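Long-range contacts in VMB-1 (Vibrio alginolyticus, PDB 6JV4), which probably hydrolyses beta-lactam antibiotics to substituted beta-amino acids as a zinc-dependent metallo-beta-lactamase of subclass B1: residues A[51-56]-A[79-84]; A[23-28]-A[37-42]; A[89-94]-A[115-120]. All blocks are in the same frame, centred on the assembly; numbering follows the deposited sequence.

Interaction 1 (A[51-56]-A[79-84]); sequences MIDTPW and VVTHFH. With ZN (zinc ion), chain E.
Ile52 lies alongside Val79, both side chains pointing the same way from one face of the sheet. Ile52 CG1 meets Val79 CG1 at 3.9 Å. With CG1 beside the backbone N (chi1 -61°), the methyl CG2 of Ile52 is turned toward Thr81 and meets Thr81 CG2 at 4.0 Å. The backbones of Ile52 and Val79 form a parallel bridge. Val79 N donates to Met51 O, and Asp53 N donates to Val79 O at 2.8 Å, so the two bonds frame Ile52.

Beyond the bridge the contact turns polar. The carboxylate of Asp53 crosses Thr81 at about a right angle. Its OD1 accepts two bonds. Thr81 OG1 donates to Asp53 OD1 from the syn side at 2.7 Å, somewhat out of the carboxylate plane. Thr81 N comes to Asp53 OD1 at 2.8 Å, end-on to the C-O bond, and its N-H is bent (140°). Two bonds thus grip OD1 and limit the rotation of this buried carboxylate. Asp53 itself has a positive phi of 72°, unusual for a residue other than glycine.

Thr81 directly precedes the His-x-His-x-Asp signature of the family, which starts at His82. His82 NE2 (2.1 Å) and His84 ND1 (2.0 Å) bind one zinc ion, and His144 is a third ligand. Asp86, which ends the signature, binds the second zinc ion. The two bonds to Asp53 tie Thr81 to the end of strand 48-52 and probably help to position the zinc ligands.

Strand 48-52 here runs between strand 36-45, where Leu41 and Val43 touch Ile52, and strand 74-79. Ile65 of helix 58-70 packs on Met51, and Ala87 of the short helix 85-88 packs on Asp53 and His82.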
ATOM      1  N   MET A  51       0.816   4.740   9.394  1.00 10.54           N
ATOM      2  CA  MET A  51       0.912   3.485   8.603  1.00 11.15           C
ATOM      3  C   MET A  51       0.411   3.714   7.189  1.00 10.02           C
ATOM      4  O   MET A  51      -0.648   4.372   7.003  1.00 10.05           O
ATOM      5  CB  MET A  51       0.087   2.354   9.226  1.00 12.48           C
ATOM      6  CG  MET A  51       0.584   1.918  10.514  1.00 15.04           C
ATOM      7  SD  MET A  51      -0.446   0.468  11.004  1.00 17.85           S
ATOM      8  CE  MET A  51      -0.085   0.534  12.752  1.00 19.28           C
ATOM      9  N   ILE A  52       1.079   3.094   6.225  1.00  9.55           N
ATOM     10  CA  ILE A  52       0.599   2.922   4.846  1.00  9.25           C
ATOM     11  C   ILE A  52       0.380   1.415   4.678  1.00  8.98           C
ATOM     12  O   ILE A  52       1.384   0.703   4.669  1.00  8.10           O
ATOM     13  CB  ILE A  52       1.582   3.528   3.827  1.00  9.44           C
ATOM     14  CG1 ILE A  52       1.754   5.040   4.064  1.00 10.28           C
ATOM     15  CG2 ILE A  52       1.104   3.214   2.422  1.00 10.06           C
ATOM     16  CD1 ILE A  52       2.821   5.627   3.193  1.00 11.41           C
ATOM     17  N   ASP A  53      -0.885   1.009   4.676  1.00  8.63           N
ATOM     18  CA  ASP A  53      -1.353  -0.392   4.760  1.00  9.33           C
ATOM     19  C   ASP A  53      -1.107  -0.914   6.188  1.00 10.26           C
ATOM     20  O   ASP A  53      -0.165  -0.494   6.869  1.00 10.63           O
ATOM     21  CB  ASP A  53      -0.786  -1.289   3.668  1.00  8.95           C
ATOM     22  CG  ASP A  53      -1.328  -1.022   2.264  1.00  9.66           C
ATOM     23  OD1 ASP A  53      -2.212  -0.097   2.091  1.00  9.93           O
ATOM     24  OD2 ASP A  53      -0.978  -1.850   1.363  1.00 11.06           O
ATOM     25  N   THR A  54      -1.963  -1.837   6.595  1.00 11.03           N
ATOM     26  CA  THR A  54      -1.737  -2.643   7.808  1.00 12.29           C
ATOM     27  C   THR A  54      -0.957  -3.896   7.426  1.00 12.34           C
ATOM     28  O   THR A  54      -1.100  -4.441   6.313  1.00 12.73           O
ATOM     29  CB  THR A  54      -3.069  -2.925   8.521  1.00 12.51           C
ATOM     30  OG1 THR A  54      -3.979  -3.598   7.644  1.00 14.33           O
ATOM     31  CG2 THR A  54      -3.739  -1.679   9.046  1.00 13.97           C
ATOM     32  N   PRO A  55      -0.154  -4.419   8.370  1.00 11.92           N
ATOM     33  CA  PRO A  55       0.378  -5.765   8.252  1.00 12.14           C
ATOM     34  C   PRO A  55      -0.749  -6.785   8.015  1.00 12.70           C
ATOM     35  O   PRO A  55      -1.900  -6.539   8.371  1.00 12.19           O
ATOM     36  CB  PRO A  55       1.034  -5.996   9.618  1.00 13.18           C
ATOM     37  CG  PRO A  55       1.475  -4.613   9.996  1.00 12.97           C
ATOM     38  CD  PRO A  55       0.290  -3.748   9.619  1.00 12.57           C
ATOM     39  N   TRP A  56      -0.405  -7.879   7.353  1.00 11.77           N
ATOM     40  CA  TRP A  56      -1.414  -8.857   6.850  1.00 12.61           C
ATOM     41  C   TRP A  56      -2.045  -9.694   7.967  1.00 15.76           C
ATOM     42  O   TRP A  56      -3.115 -10.249   7.740  1.00 20.90           O
ATOM     43  CB  TRP A  56      -0.734  -9.707   5.793  1.00 13.02           C
ATOM     44  CG  TRP A  56      -1.627 -10.243   4.739  1.00 12.24           C
ATOM     45  CD1 TRP A  56      -2.984 -10.297   4.681  1.00 12.04           C
ATOM     46  CD2 TRP A  56      -1.142 -10.817   3.519  1.00 12.39           C
ATOM     47  NE1 TRP A  56      -3.375 -10.853   3.489  1.00 13.71           N
ATOM     48  CE2 TRP A  56      -2.265 -11.181   2.771  1.00 11.61           C
ATOM     49  CE3 TRP A  56       0.137 -11.044   3.024  1.00 13.09           C
ATOM     50  CZ2 TRP A  56      -2.145 -11.764   1.516  1.00 13.28           C
ATOM     51  CZ3 TRP A  56       0.250 -11.641   1.785  1.00 13.51           C
ATOM     52  CH2 TRP A  56      -0.878 -11.951   1.050  1.00 13.40           C
ATOM     53  N   VAL A  79      -3.366   5.012   6.304  1.00  9.79           N
ATOM     54  CA  VAL A  79      -4.077   5.038   5.014  1.00  9.54           C
ATOM     55  C   VAL A  79      -4.002   3.631   4.427  1.00  8.64           C
ATOM     56  O   VAL A  79      -2.953   2.950   4.573  1.00  9.92           O
ATOM     57  CB  VAL A  79      -3.516   6.079   4.029  1.00  9.65           C
ATOM     58  CG1 VAL A  79      -2.059   5.817   3.662  1.00 10.24           C
ATOM     59  CG2 VAL A  79      -4.373   6.186   2.776  1.00 10.79           C
ATOM     60  N   VAL A  80      -5.097   3.158   3.862  1.00  8.95           N
ATOM     61  CA  VAL A  80      -5.139   1.811   3.233  1.00  9.07           C
ATOM     62  C   VAL A  80      -5.230   2.003   1.727  1.00  8.47           C
ATOM     63  O   VAL A  80      -5.963   2.914   1.277  1.00  9.45           O
ATOM     64  CB  VAL A  80      -6.281   0.933   3.787  1.00 10.52           C
ATOM     65  CG1 VAL A  80      -6.169   0.805   5.297  1.00 11.15           C
ATOM     66  CG2 VAL A  80      -7.643   1.408   3.386  1.00 12.88           C
ATOM     67  N   THR A  81      -4.451   1.245   0.974  1.00  8.25           N
ATOM     68  CA  THR A  81      -4.239   1.554  -0.456  1.00  8.16           C
ATOM     69  C   THR A  81      -5.182   0.762  -1.341  1.00  7.99           C
ATOM     70  O   THR A  81      -5.214   1.099  -2.551  1.00  7.84           O
ATOM     71  CB  THR A  81      -2.764   1.470  -0.832  1.00  8.26           C
ATOM     72  OG1 THR A  81      -2.261   0.157  -0.613  1.00  8.56           O
ATOM     73  CG2 THR A  81      -1.983   2.528  -0.074  1.00  8.90           C
ATOM     74  N   HIS A  82      -5.848  -0.271  -0.826  1.00  7.46           N
ATOM     75  CA  HIS A  82      -6.992  -0.872  -1.544  1.00  8.23           C
ATOM     76  C   HIS A  82      -7.804  -1.735  -0.595  1.00  7.81           C
ATOM     77  O   HIS A  82      -7.427  -1.823   0.560  1.00  8.91           O
ATOM     78  CB  HIS A  82      -6.618  -1.605  -2.817  1.00  7.95           C
ATOM     79  CG  HIS A  82      -5.925  -2.903  -2.685  1.00  8.08           C
ATOM     80  ND1 HIS A  82      -4.629  -2.988  -2.272  1.00  9.44           N
ATOM     81  CD2 HIS A  82      -6.316  -4.164  -3.007  1.00  8.41           C
ATOM     82  CE1 HIS A  82      -4.228  -4.256  -2.343  1.00  8.92           C
ATOM     83  NE2 HIS A  82      -5.273  -5.003  -2.740  1.00  8.76           N
ATOM     84  N   PHE A  83      -8.963  -2.199  -1.055  1.00  8.80           N
ATOM     85  CA  PHE A  83      -9.963  -2.791  -0.131  1.00  8.97           C
ATOM     86  C   PHE A  83      -9.590  -4.216   0.281  1.00 10.42           C
ATOM     87  O   PHE A  83     -10.240  -4.715   1.230  1.00 10.96           O
ATOM     88  CB  PHE A  83     -11.366  -2.745  -0.739  1.00  8.77           C
ATOM     89  CG  PHE A  83     -11.666  -3.791  -1.769  1.00  8.27           C
ATOM     90  CD1 PHE A  83     -11.209  -3.651  -3.062  1.00  8.40           C
ATOM     91  CD2 PHE A  83     -12.431  -4.917  -1.446  1.00  8.77           C
ATOM     92  CE1 PHE A  83     -11.519  -4.590  -4.039  1.00  9.29           C
ATOM     93  CE2 PHE A  83     -12.719  -5.852  -2.426  1.00  8.81           C
ATOM     94  CZ  PHE A  83     -12.316  -5.665  -3.717  1.00  8.47           C
ATOM     95  N   HIS A  84      -8.643  -4.883  -0.387  1.00 10.11           N
ATOM     96  CA  HIS A  84      -8.265  -6.278  -0.036  1.00 10.77           C
ATOM     97  C   HIS A  84      -7.651  -6.320   1.381  1.00 11.63           C
ATOM     98  O   HIS A  84      -7.069  -5.332   1.867  1.00 10.36           O
ATOM     99  CB  HIS A  84      -7.338  -6.901  -1.078  1.00 10.06           C
ATOM    100  CG  HIS A  84      -7.955  -7.192  -2.395  1.00  9.63           C
ATOM    101  ND1 HIS A  84      -7.194  -7.371  -3.525  1.00  9.34           N
ATOM    102  CD2 HIS A  84      -9.235  -7.334  -2.785  1.00  9.80           C
ATOM    103  CE1 HIS A  84      -7.974  -7.646  -4.551  1.00  9.70           C
ATOM    104  NE2 HIS A  84      -9.248  -7.636  -4.120  1.00  8.81           N
TER
HETATM  105 ZN    ZN E 301      -5.259  -6.913  -3.670  1.00 10.96          ZN

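Interaction 2 (A[23-28]-A[37-42]); sequences QHISYK and GASGLV
The imidazole of His24 has Gly40 over one face, with Gly40 CA 3.6 Å from the ring centroid and 19° off its normal. This is a CH-pi contact. The ring takes the place where a CB on residue 40 would lie, close to His24 NE2. At the ring edge Val42 CG2 comes 4.2 Å from His24 CD2. Also in the ring plane, a water stands 2.8 Å from His24 ND1. That water also hydrogen-bonds Ser26 OG and donates to Ala38 O, so it links both strands on the side of His24, Ser26 and Ala38. On the opposite face of the sheet, with Ile25 and Ser39, the amide of Gln23 reaches across. Its NE2 donates to Ser39 OG at 2.9 Å, almost exactly in the amide plane.

Strands 21-30 and 36-45 form an antiparallel beta hairpin in the larger sheet of the alpha-beta/beta-alpha sandwich. His24 with Gly40, and Ser26 with Ala38, are its hydrogen-bonded pairs here.

His24 NE2 also bonds Asp53 O and Ser26 OG bonds Trp56 N, both in the loop after strand 48-52. Gly37 O hydrogen-bonds ND1 of His205, a ligand of the second zinc ion.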
ATOM      1  N   GLN A  23       9.841  -0.005   6.212  1.00 10.05           N
ATOM      2  CA  GLN A  23       9.041  -0.989   5.501  1.00  9.21           C
ATOM      3  C   GLN A  23       8.565  -2.026   6.510  1.00  9.65           C
ATOM      4  O   GLN A  23       9.410  -2.729   7.084  1.00 10.71           O
ATOM      5  CB  GLN A  23       9.895  -1.595   4.403  1.00  9.39           C
ATOM      6  CG  GLN A  23       9.205  -2.647   3.535  1.00  9.40           C
ATOM      7  CD  GLN A  23      10.206  -3.248   2.569  1.00 10.34           C
ATOM      8  OE1 GLN A  23      11.397  -2.964   2.620  1.00 11.23           O
ATOM      9  NE2 GLN A  23       9.767  -4.085   1.652  1.00 10.30           N
ATOM     10  N   HIS A  24       7.269  -2.231   6.653  1.00  9.24           N
ATOM     11  CA  HIS A  24       6.731  -3.366   7.442  1.00  8.88           C
ATOM     12  C   HIS A  24       6.398  -4.534   6.518  1.00  9.19           C
ATOM     13  O   HIS A  24       5.954  -4.311   5.398  1.00  8.56           O
ATOM     14  CB  HIS A  24       5.538  -3.009   8.309  1.00  9.58           C
ATOM     15  CG  HIS A  24       4.267  -2.587   7.650  1.00  9.07           C
ATOM     16  ND1 HIS A  24       3.361  -3.503   7.072  1.00  8.77           N
ATOM     17  CD2 HIS A  24       3.658  -1.374   7.651  1.00  9.33           C
ATOM     18  CE1 HIS A  24       2.288  -2.811   6.671  1.00  9.08           C
ATOM     19  NE2 HIS A  24       2.437  -1.523   7.050  1.00  8.88           N
ATOM     20  N   ILE A  25       6.747  -5.753   6.946  1.00  9.47           N
ATOM     21  CA  ILE A  25       6.750  -6.914   6.041  1.00 10.15           C
ATOM     22  C   ILE A  25       6.022  -8.066   6.739  1.00  9.87           C
ATOM     23  O   ILE A  25       6.254  -8.304   7.941  1.00 10.46           O
ATOM     24  CB  ILE A  25       8.164  -7.321   5.624  1.00 10.55           C
ATOM     25  CG1 ILE A  25       8.947  -6.111   5.100  1.00 11.25           C
ATOM     26  CG2 ILE A  25       8.093  -8.439   4.596  1.00 10.60           C
ATOM     27  CD1 ILE A  25      10.375  -6.394   4.803  1.00 13.23           C
ATOM     28  N   SER A  26       5.140  -8.720   6.008  1.00 10.51           N
ATOM     29  CA  SER A  26       4.423  -9.908   6.513  1.00 10.59           C
ATOM     30  C   SER A  26       4.277 -10.874   5.356  1.00 10.34           C
ATOM     31  O   SER A  26       4.811 -10.600   4.283  1.00 10.40           O
ATOM     32  CB  SER A  26       3.155  -9.548   7.221  1.00 13.84           C
ATOM     33  OG  SER A  26       2.410  -8.564   6.565  1.00 13.94           O
ATOM     34  N   TYR A  27       3.660 -12.040   5.560  1.00 10.29           N
ATOM     35  CA  TYR A  27       3.477 -12.985   4.455  1.00 11.47           C
ATOM     36  C   TYR A  27       2.259 -13.847   4.728  1.00 11.12           C
ATOM     37  O   TYR A  27       1.812 -13.929   5.887  1.00 12.05           O
ATOM     38  CB  TYR A  27       4.739 -13.802   4.232  1.00 12.42           C
ATOM     39  CG  TYR A  27       5.004 -14.820   5.293  1.00 14.28           C
ATOM     40  CD1 TYR A  27       4.400 -16.073   5.255  1.00 14.70           C
ATOM     41  CD2 TYR A  27       5.850 -14.534   6.360  1.00 17.43           C
ATOM     42  CE1 TYR A  27       4.653 -17.022   6.238  1.00 17.47           C
ATOM     43  CE2 TYR A  27       6.092 -15.464   7.355  1.00 18.35           C
ATOM     44  CZ  TYR A  27       5.501 -16.722   7.289  1.00 19.47           C
ATOM     45  OH  TYR A  27       5.734 -17.670   8.254  1.00 21.21           O
ATOM     46  N   LYS A  28       1.728 -14.437   3.669  1.00 12.64           N
ATOM     47  CA  LYS A  28       0.604 -15.396   3.782  1.00 13.08           C
ATOM     48  C   LYS A  28       0.660 -16.301   2.575  1.00 14.31           C
ATOM     49  O   LYS A  28       1.160 -15.869   1.556  1.00 13.27           O
ATOM     50  CB  LYS A  28      -0.770 -14.720   3.811  1.00 16.95           C
ATOM     51  CG  LYS A  28      -1.233 -14.208   5.166  1.00 23.54           C
ATOM     52  CD  LYS A  28      -2.735 -13.918   5.357  1.00 25.08           C
ATOM     53  CE  LYS A  28      -2.959 -13.521   6.813  1.00 28.26           C
ATOM     54  NZ  LYS A  28      -4.189 -12.732   7.069  1.00 26.97           N
ATOM     55  N   GLY A  37       5.044 -12.483   0.130  1.00 10.65           N
ATOM     56  CA  GLY A  37       5.433 -11.442   1.076  1.00  9.54           C
ATOM     57  C   GLY A  37       4.622 -10.181   0.771  1.00  9.25           C
ATOM     58  O   GLY A  37       4.253  -9.993  -0.379  1.00  9.27           O
ATOM     59  N   ALA A  38       4.309  -9.394   1.785  1.00  8.59           N
ATOM     60  CA  ALA A  38       3.527  -8.151   1.602  1.00  9.60           C
ATOM     61  C   ALA A  38       4.237  -7.027   2.327  1.00 10.07           C
ATOM     62  O   ALA A  38       4.671  -7.224   3.485  1.00 10.07           O
ATOM     63  CB  ALA A  38       2.154  -8.328   2.142  1.00 10.86           C
ATOM     64  N   SER A  39       4.301  -5.855   1.706  1.00  8.73           N
ATOM     65  CA  SER A  39       4.930  -4.660   2.289  1.00  9.04           C
ATOM     66  C   SER A  39       3.907  -3.545   2.513  1.00  8.46           C
ATOM     67  O   SER A  39       3.068  -3.316   1.668  1.00  8.90           O
ATOM     68  CB  SER A  39       6.001  -4.117   1.395  1.00  9.38           C
ATOM     69  OG  SER A  39       7.059  -5.036   1.214  1.00 10.14           O
ATOM     70  N   GLY A  40       4.083  -2.837   3.616  1.00  8.21           N
ATOM     71  CA  GLY A  40       3.535  -1.477   3.769  1.00  8.62           C
ATOM     72  C   GLY A  40       4.629  -0.601   4.343  1.00  8.77           C
ATOM     73  O   GLY A  40       5.800  -1.091   4.464  1.00  8.66           O
ATOM     74  N   LEU A  41       4.278   0.596   4.778  1.00  8.41           N
ATOM     75  CA  LEU A  41       5.263   1.537   5.326  1.00  7.99           C
ATOM     76  C   LEU A  41       4.819   2.044   6.697  1.00  8.33           C
ATOM     77  O   LEU A  41       3.626   2.113   6.992  1.00  8.92           O
ATOM     78  CB  LEU A  41       5.547   2.698   4.380  1.00  8.27           C
ATOM     79  CG  LEU A  41       6.029   2.337   2.964  1.00  8.60           C
ATOM     80  CD1 LEU A  41       6.228   3.611   2.184  1.00  9.92           C
ATOM     81  CD2 LEU A  41       7.334   1.553   2.990  1.00  9.33           C
ATOM     82  N   VAL A  42       5.807   2.505   7.437  1.00  9.54           N
ATOM     83  CA  VAL A  42       5.597   3.398   8.601  1.00  9.71           C
ATOM     84  C   VAL A  42       6.353   4.679   8.299  1.00 10.18           C
ATOM     85  O   VAL A  42       7.549   4.586   7.949  1.00 10.44           O
ATOM     86  CB  VAL A  42       6.069   2.785   9.918  1.00 11.42           C
ATOM     87  CG1 VAL A  42       5.951   3.789  11.024  1.00 11.60           C
ATOM     88  CG2 VAL A  42       5.322   1.511  10.273  1.00 12.31           C
TER
HETATM   89  O   HOH W   1       3.168  -6.002   5.861  1.00 10.81           O

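Interaction 3 (A[89-94]-A[115-120]); sequences GDIPLL and QKEVSS
Ile91 and Pro92, in the first turn of helix 91-96, stand beside the extended backbone of Glu117 to Ser119. The closest CA pairs are Ile91 with Ser119 (6.6 Å) and Pro92 with Glu117 (6.3 Å). No hydrogen bond joins the two segments. The helix begins after Asp90, whose O accepts from Leu94 N at 3.0 Å. The other segment begins at the end of helix 105-113. There Gln115, with a positive phi of 53°, is the C-prime residue of a Schellman motif that bonds Lys116 N to Leu111 O.

Ile91 makes the apolar part of the contact with a single branch. Its CG2 comes to 3.7 Å from both Glu117 O and Val118 O. The methyl thus rests on the carbonyl oxygens of the loop rather than on its side chains. Glu117 reaches back with an extended side chain, its CG anti to the backbone N (chi1 -172°). It slides past the Pro92 ring in the opposite direction, and Glu117 OE1 lies 3.5 Å from Pro92 CB. The other oxygen, OE2, accepts from ND2 of Asn95, in the same helix as Pro92, which ties the carboxylate to it.

Pro92 and Glu117 are on the surface, while Ile91 is buried against Val80 and Leu111. Ser119 OG bonds Asp121 O and Asn108 ND2, linking the loop to strand 121-123 and helix 105-113. The Ile91 side chain is about 13 Å from a zinc ion. Helix 91-96, in the crossover from strand 74-79 to 100-104, meets the loop that ends the next crossover, from 100-104 to 121-123, as in the alpha-beta/beta-alpha sandwich of the family.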
ATOM      1  N   GLY A  89      -6.731  -4.920   6.154  1.00 13.96           N
ATOM      2  CA  GLY A  89      -7.232  -5.972   7.056  1.00 14.52           C
ATOM      3  C   GLY A  89      -7.473  -5.510   8.479  1.00 14.32           C
ATOM      4  O   GLY A  89      -8.406  -6.027   9.121  1.00 15.22           O
ATOM      5  N   ASP A  90      -6.728  -4.542   8.982  1.00 13.62           N
ATOM      6  CA  ASP A  90      -6.871  -4.158  10.412  1.00 13.98           C
ATOM      7  C   ASP A  90      -7.536  -2.797  10.593  1.00 15.06           C
ATOM      8  O   ASP A  90      -7.393  -2.211  11.683  1.00 14.79           O
ATOM      9  CB  ASP A  90      -5.551  -4.379  11.149  1.00 14.40           C
ATOM     10  CG  ASP A  90      -5.393  -5.824  11.567  1.00 15.58           C
ATOM     11  OD1 ASP A  90      -6.360  -6.379  12.179  1.00 18.14           O
ATOM     12  OD2 ASP A  90      -4.315  -6.380  11.320  1.00 18.39           O
ATOM     13  N   ILE A  91      -8.390  -2.353   9.670  1.00 12.54           N
ATOM     14  CA  ILE A  91      -9.222  -1.148   9.930  1.00 14.20           C
ATOM     15  C   ILE A  91      -9.993  -1.296  11.252  1.00 14.02           C
ATOM     16  O   ILE A  91     -10.042  -0.329  12.031  1.00 14.22           O
ATOM     17  CB  ILE A  91     -10.104  -0.860   8.716  1.00 13.80           C
ATOM     18  CG1 ILE A  91      -9.277  -0.241   7.578  1.00 13.75           C
ATOM     19  CG2 ILE A  91     -11.261   0.021   9.079  1.00 13.76           C
ATOM     20  CD1 ILE A  91     -10.111   0.029   6.368  1.00 14.60           C
ATOM     21  N   PRO A  92     -10.673  -2.441  11.544  1.00 14.44           N
ATOM     22  CA  PRO A  92     -11.460  -2.537  12.763  1.00 15.07           C
ATOM     23  C   PRO A  92     -10.598  -2.306  14.001  1.00 14.30           C
ATOM     24  O   PRO A  92     -11.016  -1.529  14.874  1.00 16.11           O
ATOM     25  CB  PRO A  92     -12.060  -3.949  12.692  1.00 16.67           C
ATOM     26  CG  PRO A  92     -12.132  -4.227  11.198  1.00 16.33           C
ATOM     27  CD  PRO A  92     -10.856  -3.610  10.669  1.00 16.39           C
ATOM     28  N   LEU A  93      -9.436  -2.952  14.079  1.00 14.58           N
ATOM     29  CA  LEU A  93      -8.509  -2.778  15.217  1.00 15.75           C
ATOM     30  C   LEU A  93      -8.136  -1.307  15.330  1.00 15.20           C
ATOM     31  O   LEU A  93      -8.153  -0.780  16.458  1.00 14.53           O
ATOM     32  CB  LEU A  93      -7.262  -3.643  15.044  1.00 17.42           C
ATOM     33  CG  LEU A  93      -6.196  -3.422  16.104  1.00 19.42           C
ATOM     34  CD1 LEU A  93      -6.727  -3.830  17.498  1.00 21.35           C
ATOM     35  CD2 LEU A  93      -4.930  -4.155  15.764  1.00 20.97           C
ATOM     36  N   LEU A  94      -7.734  -0.660  14.221  1.00 13.97           N
ATOM     37  CA  LEU A  94      -7.272   0.744  14.344  1.00 14.05           C
ATOM     38  C   LEU A  94      -8.444   1.627  14.771  1.00 15.55           C
ATOM     39  O   LEU A  94      -8.242   2.528  15.641  1.00 17.48           O
ATOM     40  CB  LEU A  94      -6.674   1.211  13.015  1.00 15.18           C
ATOM     41  CG  LEU A  94      -5.433   0.467  12.543  1.00 18.51           C
ATOM     42  CD1 LEU A  94      -4.944   1.006  11.203  1.00 16.85           C
ATOM     43  CD2 LEU A  94      -4.303   0.514  13.529  1.00 20.46           C
ATOM     44  N   GLN A 115     -19.320  -6.149   3.267  1.00 17.72           N
ATOM     45  CA  GLN A 115     -19.698  -6.125   4.698  1.00 22.86           C
ATOM     46  C   GLN A 115     -18.437  -6.017   5.561  1.00 22.40           C
ATOM     47  O   GLN A 115     -18.325  -6.727   6.567  1.00 21.55           O
ATOM     48  CB  GLN A 115     -20.468  -7.412   5.051  1.00 27.45           C
ATOM     49  CG  GLN A 115     -21.204  -7.283   6.364  1.00 28.41           C
ATOM     50  CD  GLN A 115     -22.584  -6.770   6.106  1.00 34.82           C
ATOM     51  OE1 GLN A 115     -22.774  -5.821   5.354  1.00 33.37           O
ATOM     52  NE2 GLN A 115     -23.568  -7.478   6.647  1.00 39.53           N
ATOM     53  N   LYS A 116     -17.536  -5.100   5.214  1.00 18.08           N
ATOM     54  CA  LYS A 116     -16.351  -4.745   6.027  1.00 17.35           C
ATOM     55  C   LYS A 116     -16.514  -3.323   6.561  1.00 16.67           C
ATOM     56  O   LYS A 116     -17.153  -2.460   5.885  1.00 14.88           O
ATOM     57  CB  LYS A 116     -15.091  -4.813   5.168  1.00 17.01           C
ATOM     58  CG  LYS A 116     -14.814  -6.174   4.564  1.00 23.50           C
ATOM     59  CD  LYS A 116     -14.069  -7.040   5.536  1.00 28.20           C
ATOM     60  CE  LYS A 116     -13.501  -8.306   4.942  1.00 36.56           C
ATOM     61  NZ  LYS A 116     -14.352  -9.456   5.320  1.00 38.45           N
ATOM     62  N   GLU A 117     -15.913  -3.088   7.722  1.00 14.82           N
ATOM     63  CA  GLU A 117     -15.951  -1.761   8.366  1.00 17.32           C
ATOM     64  C   GLU A 117     -15.216  -0.779   7.449  1.00 14.44           C
ATOM     65  O   GLU A 117     -14.117  -1.107   7.020  1.00 15.80           O
ATOM     66  CB  GLU A 117     -15.286  -1.856   9.736  1.00 19.32           C
ATOM     67  CG  GLU A 117     -15.439  -0.601  10.581  1.00 22.01           C
ATOM     68  CD  GLU A 117     -14.924  -0.764  12.006  1.00 22.47           C
ATOM     69  OE1 GLU A 117     -14.923  -1.896  12.474  1.00 24.88           O
ATOM     70  OE2 GLU A 117     -14.488   0.236  12.624  1.00 23.77           O
ATOM     71  N   VAL A 118     -15.786   0.405   7.269  1.00 13.79           N
ATOM     72  CA  VAL A 118     -15.198   1.499   6.461  1.00 12.95           C
ATOM     73  C   VAL A 118     -14.230   2.284   7.323  1.00 11.82           C
ATOM     74  O   VAL A 118     -14.249   2.202   8.568  1.00 12.60           O
ATOM     75  CB  VAL A 118     -16.293   2.376   5.830  1.00 14.25           C
ATOM     76  CG1 VAL A 118     -17.148   1.571   4.871  1.00 14.46           C
ATOM     77  CG2 VAL A 118     -17.127   3.128   6.854  1.00 15.42           C
ATOM     78  N   SER A 119     -13.376   3.045   6.658  1.00 12.22           N
ATOM     79  CA  SER A 119     -12.403   3.952   7.312  1.00 11.66           C
ATOM     80  C   SER A 119     -13.159   5.003   8.124  1.00 12.33           C
ATOM     81  O   SER A 119     -14.350   5.315   7.832  1.00 13.32           O
ATOM     82  CB  SER A 119     -11.504   4.584   6.274  1.00 10.59           C
ATOM     83  OG  SER A 119     -12.195   5.578   5.532  1.00 10.76           O
ATOM     84  N   SER A 120     -12.462   5.597   9.079  1.00 12.18           N
ATOM     85  CA  SER A 120     -13.034   6.709   9.886  1.00 12.97           C
ATOM     86  C   SER A 120     -13.114   7.980   9.032  1.00 13.50           C
ATOM     87  O   SER A 120     -13.979   8.836   9.253  1.00 13.79           O
ATOM     88  CB  SER A 120     -12.245   6.890  11.146  1.00 13.44           C
ATOM     89  OG  SER A 120     -10.915   7.357  10.923  1.00 13.49           O
TER

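How the interactions relate
Interactions 1 and 2 lie in the buried part of the chain and share one sheet, in which strands 36-45 and 48-52 are neighbours. Interaction 3 is further out, with a partly exposed edge. The chemistry follows: interaction 2 is a regular antiparallel ladder, interaction 1 turns from a short parallel bridge to polar grips and zinc ligands, and interaction 3 is van der Waals contact, with no hydrogen bond across it. Segment 51-56 touches both others: Trp56 O and Lys28 NZ of interaction 2, and Thr54 OG1 and Asp90 N of interaction 3, are probably hydrogen-bonded. Interactions 2 and 3 do not touch; their nearest atoms are about 7 Å apart.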